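Local coordinates for protein acyl-coa oxidase (Arabidopsis thaliana, PDB 1W07) that catalyses the FAD-dependent desaturation of long- and medium-chain acyl-CoAs to 2-trans-enoyl-CoAs in peroxisomal beta-oxidation, passing the electrons to oxygen to give hydrogen peroxide, at residues V300-G314 against T322-L334. The protein carries 1 engineered substitution. Residues are numbered along the deposited sequence; the frame is centred on the assembly and turned at random.
With FAD (flavin-adenine dinucleotide), chain C.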
ATOM      1  N   VAL B 300      -8.463 -11.424   0.472  1.00 11.14           N
ATOM      2  CA  VAL B 300      -8.572 -12.378  -0.646  1.00 10.41           C
ATOM      3  C   VAL B 300     -10.039 -12.808  -0.879  1.00 11.82           C
ATOM      4  O   VAL B 300     -10.465 -12.988  -2.025  1.00 13.15           O
ATOM      5  CB  VAL B 300      -7.700 -13.638  -0.381  1.00 12.36           C
ATOM      6  CG1 VAL B 300      -8.039 -14.764  -1.378  1.00 13.63           C
ATOM      7  CG2 VAL B 300      -6.210 -13.247  -0.470  1.00 10.93           C
ATOM      8  N   CYS B 301     -10.800 -12.977   0.199  1.00 10.86           N
ATOM      9  CA  CYS B 301     -12.202 -13.369   0.079  1.00  9.38           C
ATOM     10  C   CYS B 301     -12.941 -12.273  -0.696  1.00 10.91           C
ATOM     11  O   CYS B 301     -13.713 -12.555  -1.608  1.00  9.87           O
ATOM     12  CB  CYS B 301     -12.807 -13.525   1.474  1.00 11.73           C
ATOM     13  SG  CYS B 301     -14.574 -13.955   1.541  1.00 16.78           S
ATOM     14  N   ILE B 302     -12.674 -11.016  -0.349  1.00 12.10           N
ATOM     15  CA  ILE B 302     -13.328  -9.890  -1.005  1.00 11.26           C
ATOM     16  C   ILE B 302     -12.953  -9.800  -2.477  1.00 11.46           C
ATOM     17  O   ILE B 302     -13.821  -9.712  -3.349  1.00 11.83           O
ATOM     18  CB  ILE B 302     -12.985  -8.558  -0.282  1.00 12.59           C
ATOM     19  CG1 ILE B 302     -13.526  -8.608   1.161  1.00 10.38           C
ATOM     20  CG2 ILE B 302     -13.595  -7.383  -1.035  1.00 16.16           C
ATOM     21  CD1 ILE B 302     -13.055  -7.453   2.081  1.00  9.91           C
ATOM     22  N   ALA B 303     -11.658  -9.820  -2.759  1.00 10.09           N
ATOM     23  CA  ALA B 303     -11.204  -9.710  -4.133  1.00 11.43           C
ATOM     24  C   ALA B 303     -11.630 -10.909  -4.963  1.00 13.70           C
ATOM     25  O   ALA B 303     -11.993 -10.744  -6.138  1.00 15.43           O
ATOM     26  CB  ALA B 303      -9.670  -9.525  -4.180  1.00  9.34           C
ATOM     27  N   THR B 304     -11.629 -12.109  -4.376  1.00 11.78           N
ATOM     28  CA  THR B 304     -12.039 -13.306  -5.121  1.00 12.85           C
ATOM     29  C   THR B 304     -13.518 -13.237  -5.507  1.00 13.65           C
ATOM     30  O   THR B 304     -13.872 -13.465  -6.663  1.00 11.27           O
ATOM     31  CB  THR B 304     -11.749 -14.627  -4.313  1.00 10.65           C
ATOM     32  OG1 THR B 304     -10.343 -14.745  -4.074  1.00 11.10           O
ATOM     33  CG2 THR B 304     -12.193 -15.847  -5.106  1.00 10.28           C
ATOM     34  N   ARG B 305     -14.390 -12.909  -4.558  1.00 13.02           N
ATOM     35  CA  ARG B 305     -15.808 -12.826  -4.883  1.00 13.12           C
ATOM     36  C   ARG B 305     -16.067 -11.709  -5.886  1.00 13.47           C
ATOM     37  O   ARG B 305     -16.754 -11.915  -6.890  1.00 13.21           O
ATOM     38  CB  ARG B 305     -16.635 -12.617  -3.607  1.00 12.78           C
ATOM     39  CG  ARG B 305     -16.632 -13.823  -2.669  1.00 11.60           C
ATOM     40  CD  ARG B 305     -17.421 -13.538  -1.404  1.00 11.69           C
ATOM     41  NE  ARG B 305     -17.567 -14.730  -0.575  1.00  9.01           N
ATOM     42  CZ  ARG B 305     -17.943 -14.721   0.695  1.00 10.35           C
ATOM     43  NH1 ARG B 305     -18.045 -15.862   1.361  1.00 18.61           N
ATOM     44  NH2 ARG B 305     -18.208 -13.574   1.301  1.00  6.72           N
ATOM     45  N   TYR B 306     -15.518 -10.521  -5.638  1.00 12.88           N
ATOM     46  CA  TYR B 306     -15.737  -9.447  -6.595  1.00 11.62           C
ATOM     47  C   TYR B 306     -15.185  -9.787  -7.983  1.00 12.39           C
ATOM     48  O   TYR B 306     -15.745  -9.359  -8.992  1.00 12.07           O
ATOM     49  CB  TYR B 306     -15.106  -8.152  -6.109  1.00 11.16           C
ATOM     50  CG  TYR B 306     -15.392  -6.996  -7.034  1.00 15.44           C
ATOM     51  CD1 TYR B 306     -16.685  -6.478  -7.153  1.00 11.43           C
ATOM     52  CD2 TYR B 306     -14.380  -6.424  -7.805  1.00 15.56           C
ATOM     53  CE1 TYR B 306     -16.956  -5.417  -8.013  1.00 14.86           C
ATOM     54  CE2 TYR B 306     -14.644  -5.366  -8.669  1.00 12.62           C
ATOM     55  CZ  TYR B 306     -15.927  -4.868  -8.768  1.00 14.92           C
ATOM     56  OH  TYR B 306     -16.181  -3.819  -9.622  1.00 15.23           O
ATOM     57  N   SER B 307     -14.086 -10.538  -8.041  1.00 12.30           N
ATOM     58  CA  SER B 307     -13.479 -10.909  -9.327  1.00 14.21           C
ATOM     59  C   SER B 307     -14.392 -11.848 -10.113  1.00 12.71           C
ATOM     60  O   SER B 307     -14.343 -11.894 -11.340  1.00 14.95           O
ATOM     61  CB  SER B 307     -12.125 -11.590  -9.117  1.00 13.66           C
ATOM     62  OG  SER B 307     -11.158 -10.690  -8.593  1.00 15.28           O
ATOM     63  N   ALA B 308     -15.214 -12.597  -9.392  1.00 14.02           N
ATOM     64  CA  ALA B 308     -16.149 -13.532 -10.011  1.00 15.12           C
ATOM     65  C   ALA B 308     -17.418 -12.804 -10.448  1.00 15.42           C
ATOM     66  O   ALA B 308     -18.122 -13.253 -11.353  1.00 16.38           O
ATOM     67  CB  ALA B 308     -16.496 -14.645  -9.038  1.00 14.97           C
ATOM     68  N   VAL B 309     -17.709 -11.680  -9.797  1.00 14.65           N
ATOM     69  CA  VAL B 309     -18.898 -10.897 -10.136  1.00 14.73           C
ATOM     70  C   VAL B 309     -18.588  -9.899 -11.250  1.00 15.84           C
ATOM     71  O   VAL B 309     -19.353  -9.759 -12.203  1.00 18.47           O
ATOM     72  CB  VAL B 309     -19.427 -10.099  -8.916  1.00 14.52           C
ATOM     73  CG1 VAL B 309     -20.468  -9.089  -9.365  1.00 17.84           C
ATOM     74  CG2 VAL B 309     -20.035 -11.047  -7.885  1.00 11.67           C
ATOM     75  N   ARG B 310     -17.459  -9.215 -11.123  1.00 12.66           N
ATOM     76  CA  ARG B 310     -17.066  -8.217 -12.109  1.00 15.51           C
ATOM     77  C   ARG B 310     -16.715  -8.794 -13.483  1.00 16.48           C
ATOM     78  O   ARG B 310     -15.895  -9.709 -13.602  1.00 16.09           O
ATOM     79  CB  ARG B 310     -15.883  -7.414 -11.572  1.00 14.27           C
ATOM     80  CG  ARG B 310     -15.380  -6.325 -12.508  1.00 16.93           C
ATOM     81  CD  ARG B 310     -16.389  -5.186 -12.672  1.00 15.22           C
ATOM     82  NE  ARG B 310     -15.814  -4.087 -13.443  1.00 12.49           N
ATOM     83  CZ  ARG B 310     -16.372  -2.883 -13.577  1.00 18.82           C
ATOM     84  NH1 ARG B 310     -17.532  -2.601 -12.985  1.00 14.14           N
ATOM     85  NH2 ARG B 310     -15.770  -1.948 -14.310  1.00 15.91           N
ATOM     86  N   ARG B 311     -17.356  -8.265 -14.520  1.00 16.40           N
ATOM     87  CA  ARG B 311     -17.097  -8.693 -15.891  1.00 17.54           C
ATOM     88  C   ARG B 311     -16.624  -7.466 -16.654  1.00 21.29           C
ATOM     89  O   ARG B 311     -17.169  -6.365 -16.486  1.00 19.71           O
ATOM     90  CB  ARG B 311     -18.368  -9.265 -16.540  1.00 22.03           C
ATOM     91  CG  ARG B 311     -18.841 -10.607 -15.953  1.00 20.72           C
ATOM     92  CD  ARG B 311     -20.262 -10.952 -16.411  1.00 18.46           C
ATOM     93  NE  ARG B 311     -20.757 -12.208 -15.837  1.00 17.58           N
ATOM     94  CZ  ARG B 311     -20.415 -13.424 -16.263  1.00 18.82           C
ATOM     95  NH1 ARG B 311     -19.573 -13.575 -17.279  1.00 21.25           N
ATOM     96  NH2 ARG B 311     -20.923 -14.495 -15.670  1.00 17.70           N
ATOM     97  N   GLN B 312     -15.601  -7.639 -17.485  1.00 17.49           N
ATOM     98  CA  GLN B 312     -15.089  -6.507 -18.247  1.00 18.74           C
ATOM     99  C   GLN B 312     -14.294  -7.026 -19.441  1.00 19.60           C
ATOM    100  O   GLN B 312     -13.351  -7.805 -19.278  1.00 20.54           O
ATOM    101  CB  GLN B 312     -14.201  -5.636 -17.346  1.00 14.53           C
ATOM    102  CG  GLN B 312     -14.008  -4.183 -17.817  1.00 14.39           C
ATOM    103  CD  GLN B 312     -15.214  -3.271 -17.558  1.00 17.30           C
ATOM    104  OE1 GLN B 312     -15.165  -2.062 -17.823  1.00 13.83           O
ATOM    105  NE2 GLN B 312     -16.298  -3.847 -17.048  1.00 15.64           N
ATOM    106  N   PHE B 313     -14.667  -6.578 -20.634  1.00 20.07           N
ATOM    107  CA  PHE B 313     -14.004  -7.006 -21.863  1.00 20.05           C
ATOM    108  C   PHE B 313     -14.315  -8.473 -22.120  1.00 23.58           C
ATOM    109  O   PHE B 313     -15.055  -9.107 -21.358  1.00 22.07           O
ATOM    110  CB  PHE B 313     -12.484  -6.826 -21.773  1.00 21.74           C
ATOM    111  CG  PHE B 313     -12.034  -5.391 -21.653  1.00 20.86           C
ATOM    112  CD1 PHE B 313     -11.580  -4.880 -20.434  1.00 19.81           C
ATOM    113  CD2 PHE B 313     -12.014  -4.560 -22.769  1.00 21.11           C
ATOM    114  CE1 PHE B 313     -11.104  -3.567 -20.336  1.00 17.80           C
ATOM    115  CE2 PHE B 313     -11.541  -3.242 -22.681  1.00 21.35           C
ATOM    116  CZ  PHE B 313     -11.085  -2.744 -21.468  1.00 19.50           C
ATOM    117  N   GLY B 314     -13.746  -9.014 -23.195  1.00 24.61           N
ATOM    118  CA  GLY B 314     -13.982 -10.408 -23.530  1.00 27.56           C
ATOM    119  C   GLY B 314     -15.435 -10.742 -23.828  1.00 30.51           C
ATOM    120  O   GLY B 314     -15.888 -11.845 -23.525  1.00 31.31           O
ATOM    121  N   THR B 322     -16.554 -11.254 -20.011  1.00 18.39           N
ATOM    122  CA  THR B 322     -15.873 -12.268 -19.198  1.00 16.23           C
ATOM    123  C   THR B 322     -15.602 -11.838 -17.752  1.00 14.63           C
ATOM    124  O   THR B 322     -15.211 -10.698 -17.493  1.00 13.39           O
ATOM    125  CB  THR B 322     -14.500 -12.625 -19.840  1.00 17.66           C
ATOM    126  OG1 THR B 322     -14.690 -12.939 -21.226  1.00 16.89           O
ATOM    127  CG2 THR B 322     -13.849 -13.806 -19.129  1.00 20.60           C
ATOM    128  N   GLN B 323     -15.771 -12.760 -16.809  1.00 14.87           N
ATOM    129  CA  GLN B 323     -15.483 -12.478 -15.404  1.00 14.79           C
ATOM    130  C   GLN B 323     -13.982 -12.182 -15.314  1.00 15.43           C
ATOM    131  O   GLN B 323     -13.162 -12.931 -15.869  1.00 15.83           O
ATOM    132  CB  GLN B 323     -15.834 -13.695 -14.558  1.00 12.18           C
ATOM    133  CG  GLN B 323     -17.322 -14.002 -14.522  1.00 17.52           C
ATOM    134  CD  GLN B 323     -17.590 -15.417 -14.072  1.00 16.78           C
ATOM    135  OE1 GLN B 323     -17.476 -16.354 -14.859  1.00 20.27           O
ATOM    136  NE2 GLN B 323     -17.917 -15.586 -12.797  1.00 16.60           N
ATOM    137  N   VAL B 324     -13.600 -11.108 -14.625  1.00 12.05           N
ATOM    138  CA  VAL B 324     -12.187 -10.773 -14.557  1.00 13.26           C
ATOM    139  C   VAL B 324     -11.362 -11.873 -13.933  1.00 11.77           C
ATOM    140  O   VAL B 324     -10.182 -12.021 -14.252  1.00 12.10           O
ATOM    141  CB  VAL B 324     -11.924  -9.419 -13.823  1.00 14.57           C
ATOM    142  CG1 VAL B 324     -12.578  -8.290 -14.614  1.00 13.40           C
ATOM    143  CG2 VAL B 324     -12.417  -9.471 -12.382  1.00  9.56           C
ATOM    144  N   ILE B 325     -11.985 -12.677 -13.075  1.00 11.98           N
ATOM    145  CA  ILE B 325     -11.268 -13.768 -12.429  1.00 12.29           C
ATOM    146  C   ILE B 325     -10.803 -14.836 -13.432  1.00 14.38           C
ATOM    147  O   ILE B 325     -10.001 -15.706 -13.084  1.00 14.88           O
ATOM    148  CB  ILE B 325     -12.122 -14.424 -11.333  1.00 14.54           C
ATOM    149  CG1 ILE B 325     -11.232 -15.291 -10.436  1.00 15.68           C
ATOM    150  CG2 ILE B 325     -13.234 -15.265 -11.953  1.00 19.05           C
ATOM    151  CD1 ILE B 325     -11.937 -15.795  -9.169  1.00 15.65           C
ATOM    152  N   ASP B 326     -11.307 -14.763 -14.666  1.00 14.02           N
ATOM    153  CA  ASP B 326     -10.933 -15.694 -15.744  1.00 15.03           C
ATOM    154  C   ASP B 326      -9.595 -15.282 -16.401  1.00 16.10           C
ATOM    155  O   ASP B 326      -8.987 -16.068 -17.116  1.00 17.46           O
ATOM    156  CB  ASP B 326     -11.994 -15.702 -16.856  1.00 17.80           C
ATOM    157  CG  ASP B 326     -13.217 -16.555 -16.537  1.00 20.41           C
ATOM    158  OD1 ASP B 326     -13.379 -17.012 -15.384  1.00 19.42           O
ATOM    159  OD2 ASP B 326     -14.028 -16.753 -17.470  1.00 23.14           O
ATOM    160  N   TYR B 327      -9.160 -14.042 -16.189  1.00 15.25           N
ATOM    161  CA  TYR B 327      -7.922 -13.544 -16.795  1.00 16.38           C
ATOM    162  C   TYR B 327      -6.690 -14.003 -16.023  1.00 17.57           C
ATOM    163  O   TYR B 327      -6.637 -13.876 -14.800  1.00 16.46           O
ATOM    164  CB  TYR B 327      -7.953 -12.011 -16.864  1.00 18.27           C
ATOM    165  CG  TYR B 327      -9.023 -11.452 -17.790  1.00 19.33           C
ATOM    166  CD1 TYR B 327      -9.803 -10.358 -17.405  1.00 16.81           C
ATOM    167  CD2 TYR B 327      -9.250 -12.009 -19.053  1.00 19.44           C
ATOM    168  CE1 TYR B 327     -10.783  -9.836 -18.250  1.00 15.43           C
ATOM    169  CE2 TYR B 327     -10.224 -11.491 -19.904  1.00 20.16           C
ATOM    170  CZ  TYR B 327     -10.992 -10.408 -19.494  1.00 20.51           C
ATOM    171  OH  TYR B 327     -12.002  -9.943 -20.309  1.00 16.49           O
ATOM    172  N   LYS B 328      -5.697 -14.537 -16.736  1.00 16.33           N
ATOM    173  CA  LYS B 328      -4.475 -15.037 -16.115  1.00 16.37           C
ATOM    174  C   LYS B 328      -3.724 -14.012 -15.264  1.00 12.92           C
ATOM    175  O   LYS B 328      -3.107 -14.377 -14.272  1.00 14.21           O
ATOM    176  CB  LYS B 328      -3.558 -15.661 -17.184  1.00 16.22           C
ATOM    177  CG  LYS B 328      -3.935 -17.108 -17.516  1.00 18.16           C
ATOM    178  CD  LYS B 328      -3.685 -18.009 -16.307  1.00 15.39           C
ATOM    179  CE  LYS B 328      -4.198 -19.447 -16.481  1.00 19.12           C
ATOM    180  NZ  LYS B 328      -5.682 -19.612 -16.394  1.00 14.01           N
ATOM    181  N   THR B 329      -3.773 -12.738 -15.644  1.00 14.46           N
ATOM    182  CA  THR B 329      -3.133 -11.669 -14.876  1.00 13.71           C
ATOM    183  C   THR B 329      -3.869 -11.520 -13.531  1.00 16.83           C
ATOM    184  O   THR B 329      -3.254 -11.297 -12.485  1.00 17.84           O
ATOM    185  CB  THR B 329      -3.239 -10.333 -15.584  1.00 15.86           C
ATOM    186  OG1 THR B 329      -4.588 -10.160 -16.020  1.00 15.51           O
ATOM    187  CG2 THR B 329      -2.279 -10.258 -16.785  1.00 18.99           C
ATOM    188  N   GLN B 330      -5.196 -11.615 -13.550  1.00 16.46           N
ATOM    189  CA  GLN B 330      -5.974 -11.501 -12.315  1.00 14.42           C
ATOM    190  C   GLN B 330      -5.620 -12.701 -11.423  1.00 13.29           C
ATOM    191  O   GLN B 330      -5.426 -12.553 -10.217  1.00 12.82           O
ATOM    192  CB  GLN B 330      -7.481 -11.494 -12.642  1.00 15.16           C
ATOM    193  CG  GLN B 330      -8.422 -11.026 -11.509  1.00 12.85           C
ATOM    194  CD  GLN B 330      -8.410  -9.519 -11.326  1.00 14.43           C
ATOM    195  OE1 GLN B 330      -7.645  -8.816 -11.982  1.00 14.38           O
ATOM    196  NE2 GLN B 330      -9.259  -9.016 -10.429  1.00 10.42           N
ATOM    197  N   GLN B 331      -5.520 -13.886 -12.027  1.00 11.87           N
ATOM    198  CA  GLN B 331      -5.205 -15.119 -11.290  1.00 14.79           C
ATOM    199  C   GLN B 331      -3.784 -15.105 -10.702  1.00 12.63           C
ATOM    200  O   GLN B 331      -3.556 -15.553  -9.563  1.00 14.74           O
ATOM    201  CB  GLN B 331      -5.377 -16.332 -12.217  1.00 13.71           C
ATOM    202  CG  GLN B 331      -6.758 -16.377 -12.885  1.00 14.02           C
ATOM    203  CD  GLN B 331      -6.986 -17.620 -13.727  1.00 17.67           C
ATOM    204  OE1 GLN B 331      -6.039 -18.325 -14.091  1.00 15.74           O
ATOM    205  NE2 GLN B 331      -8.245 -17.884 -14.061  1.00 12.01           N
ATOM    206  N   ASN B 332      -2.842 -14.588 -11.485  1.00 11.38           N
ATOM    207  CA  ASN B 332      -1.439 -14.495 -11.083  1.00 12.59           C
ATOM    208  C   ASN B 332      -1.249 -13.491  -9.949  1.00 14.05           C
ATOM    209  O   ASN B 332      -0.268 -13.555  -9.213  1.00 16.54           O
ATOM    210  CB  ASN B 332      -0.582 -14.085 -12.284  1.00 11.72           C
ATOM    211  CG  ASN B 332       0.906 -14.129 -11.983  1.00 16.28           C
ATOM    212  OD1 ASN B 332       1.428 -15.151 -11.541  1.00 15.83           O
ATOM    213  ND2 ASN B 332       1.595 -13.014 -12.216  1.00 13.43           N
ATOM    214  N   ARG B 333      -2.190 -12.567  -9.807  1.00 15.68           N
ATOM    215  CA  ARG B 333      -2.095 -11.568  -8.740  1.00 17.09           C
ATOM    216  C   ARG B 333      -2.873 -12.004  -7.489  1.00 16.73           C
ATOM    217  O   ARG B 333      -2.447 -11.754  -6.353  1.00 15.18           O
ATOM    218  CB  ARG B 333      -2.637 -10.219  -9.241  1.00 18.17           C
ATOM    219  CG  ARG B 333      -1.784  -9.578 -10.346  1.00 16.03           C
ATOM    220  CD  ARG B 333      -2.599  -8.598 -11.193  1.00 15.56           C
ATOM    221  NE  ARG B 333      -3.010  -7.422 -10.438  1.00 21.03           N
ATOM    222  CZ  ARG B 333      -3.926  -6.549 -10.854  1.00 21.93           C
ATOM    223  NH1 ARG B 333      -4.536  -6.720 -12.022  1.00 23.42           N
ATOM    224  NH2 ARG B 333      -4.236  -5.496 -10.103  1.00 21.76           N
ATOM    225  N   LEU B 334      -3.996 -12.681  -7.708  1.00 15.12           N
ATOM    226  CA  LEU B 334      -4.875 -13.113  -6.625  1.00 12.80           C
ATOM    227  C   LEU B 334      -4.613 -14.497  -6.049  1.00 13.47           C
ATOM    228  O   LEU B 334      -4.560 -14.658  -4.834  1.00 14.68           O
ATOM    229  CB  LEU B 334      -6.328 -13.044  -7.115  1.00 12.40           C
ATOM    230  CG  LEU B 334      -7.429 -13.627  -6.210  1.00 12.26           C
ATOM    231  CD1 LEU B 334      -7.577 -12.794  -4.948  1.00 11.63           C
ATOM    232  CD2 LEU B 334      -8.734 -13.648  -6.989  1.00 14.51           C
TER
HETATM  233  PA  FAD C1660     -11.869  -2.925 -14.327  1.00 21.64           P
HETATM  234  O1A FAD C1660     -11.468  -2.570 -15.707  1.00 24.42           O
HETATM  235  O2A FAD C1660     -13.231  -3.457 -14.095  1.00 17.34           O
HETATM  236  O5B FAD C1660     -10.777  -3.944 -13.727  1.00 22.19           O
HETATM  237  C5B FAD C1660     -10.991  -4.631 -12.491  1.00 19.47           C
HETATM  238  C4B FAD C1660      -9.977  -5.772 -12.351  1.00 19.76           C
HETATM  239  O4B FAD C1660     -10.085  -6.570 -13.548  1.00 15.69           O
HETATM  240  C3B FAD C1660      -8.546  -5.227 -12.325  1.00 16.85           C
HETATM  241  O3B FAD C1660      -7.689  -6.158 -11.658  1.00 18.44           O
HETATM  242  C2B FAD C1660      -8.210  -5.154 -13.813  1.00 17.50           C
HETATM  243  O2B FAD C1660      -6.795  -5.263 -13.992  1.00 17.74           O
HETATM  244  C1B FAD C1660      -8.849  -6.466 -14.275  1.00 15.32           C
HETATM  245  N9A FAD C1660      -9.116  -6.448 -15.730  1.00 19.44           N
HETATM  246  C8A FAD C1660     -10.100  -5.780 -16.336  1.00 21.05           C
HETATM  247  N7A FAD C1660     -10.058  -6.007 -17.646  1.00 18.63           N
HETATM  248  C5A FAD C1660      -9.043  -6.837 -17.877  1.00 20.55           C
HETATM  249  C6A FAD C1660      -8.533  -7.415 -19.032  1.00 19.52           C
HETATM  250  N6A FAD C1660      -9.105  -7.195 -20.210  1.00 21.18           N
HETATM  251  N1A FAD C1660      -7.429  -8.271 -18.921  1.00 22.83           N
HETATM  252  C2A FAD C1660      -6.873  -8.523 -17.660  1.00 19.60           C
HETATM  253  N3A FAD C1660      -7.386  -7.950 -16.584  1.00 20.43           N
HETATM  254  C4A FAD C1660      -8.442  -7.124 -16.661  1.00 19.44           C
HETATM  255  N1  FAD C1660     -14.513   8.239 -14.659  1.00 13.38           N
HETATM  256  C2  FAD C1660     -15.112   9.282 -15.376  1.00 18.64           C
HETATM  257  O2  FAD C1660     -15.821   9.034 -16.347  1.00 19.46           O
HETATM  258  N3  FAD C1660     -14.929  10.601 -14.938  1.00 15.09           N
HETATM  259  C4  FAD C1660     -14.169  10.868 -13.791  1.00 20.12           C
HETATM  260  O4  FAD C1660     -14.020  12.027 -13.412  1.00 20.62           O
HETATM  261  C4X FAD C1660     -13.581   9.825 -13.085  1.00 17.01           C
HETATM  262  N5  FAD C1660     -12.873  10.075 -11.901  1.00 17.67           N
HETATM  263  C5X FAD C1660     -12.306   9.028 -11.164  1.00 13.91           C
HETATM  264  C6  FAD C1660     -11.725   9.277  -9.925  1.00  7.99           C
HETATM  265  C7  FAD C1660     -11.303   8.215  -9.126  1.00 13.11           C
HETATM  266  C7M FAD C1660     -10.712   8.513  -7.746  1.00 10.62           C
HETATM  267  C8  FAD C1660     -11.452   6.902  -9.575  1.00 13.47           C
HETATM  268  C8M FAD C1660     -11.042   5.708  -8.705  1.00 11.11           C
HETATM  269  C9  FAD C1660     -12.016   6.660 -10.824  1.00 14.89           C
HETATM  270  C9A FAD C1660     -12.447   7.717 -11.625  1.00 12.03           C
HETATM  271  N10 FAD C1660     -13.107   7.471 -12.836  1.00 14.57           N
HETATM  272  C10 FAD C1660     -13.746   8.514 -13.520  1.00 16.03           C
HETATM  273  C1' FAD C1660     -13.219   6.091 -13.367  1.00 16.49           C
HETATM  274  C2' FAD C1660     -11.863   5.687 -13.959  1.00 17.93           C
HETATM  275  O2' FAD C1660     -11.437   6.679 -14.897  1.00 22.28           O
HETATM  276  C3' FAD C1660     -11.850   4.319 -14.648  1.00 22.00           C
HETATM  277  O3' FAD C1660     -12.842   4.283 -15.679  1.00 26.03           O
HETATM  278  C4' FAD C1660     -12.097   3.166 -13.672  1.00 20.10           C
HETATM  279  O4' FAD C1660     -11.393   3.366 -12.445  1.00 19.62           O
HETATM  280  C5' FAD C1660     -11.646   1.850 -14.304  1.00 20.94           C
HETATM  281  O5' FAD C1660     -11.643   0.822 -13.314  1.00 24.70           O
HETATM  282  P   FAD C1660     -12.679  -0.404 -13.387  1.00 22.99           P
HETATM  283  O1P FAD C1660     -13.464  -0.392 -12.134  1.00 24.21           O
HETATM  284  O2P FAD C1660     -13.399  -0.354 -14.679  1.00 22.72           O
HETATM  285  O3P FAD C1660     -11.664  -1.652 -13.364  1.00 23.70           O
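Leu334 plugs into helix 300-309 as a knob among Val300, Ala303, Thr304 and Ser307, the tightly packed part of the contact, its CD1 lying 4.0 Å from Ala303 CB. One turn on, Ser307 OG takes a nearly straight bond from Gln330 NE2 (3.1 Å, 171°), lying in the plane of the Gln330 amide, while OG itself bonds Ala303 O. With Leu398 O as second acceptor of NE2, the amide is set with OE1 toward the ribose hydroxyl FAD O3B, 2.7 Å away. The two antiparallel helices belong to the helical C-alpha1 domain of acyl-CoA oxidases; residues on either side of their connection, from Arg310 to Phe313 and from Val324 to Arg333, line the pocket for the adenosine and pyrophosphate, and the second subunit completes the site, with its Ser144 and Thr422 among the residues bonded to FAD. Past the helix end Arg311 and Gln323 form a single beta bridge, held by Val324 N to Arg310 O and Gln312 N to Thr322 O. Tyr327 lays one ring face on the adenine, and its OH donates to Gln312 O (2.7 Å), which sits at the ring edge. A leucine here would probably leave that carbonyl without its hydroxyl donor and the adenine without its flat aromatic cover. Only Arg311 is on the looser, exposed side: Gln323 CG lies under one guanidinium face, 3.6 Å from Arg311 CZ, and Arg311 NH1 bonds Glu321 O. Beneath it, firm and buried, Gln323 NE2 meets an in-plane lone pair of Ala308 O at 2.8 Å.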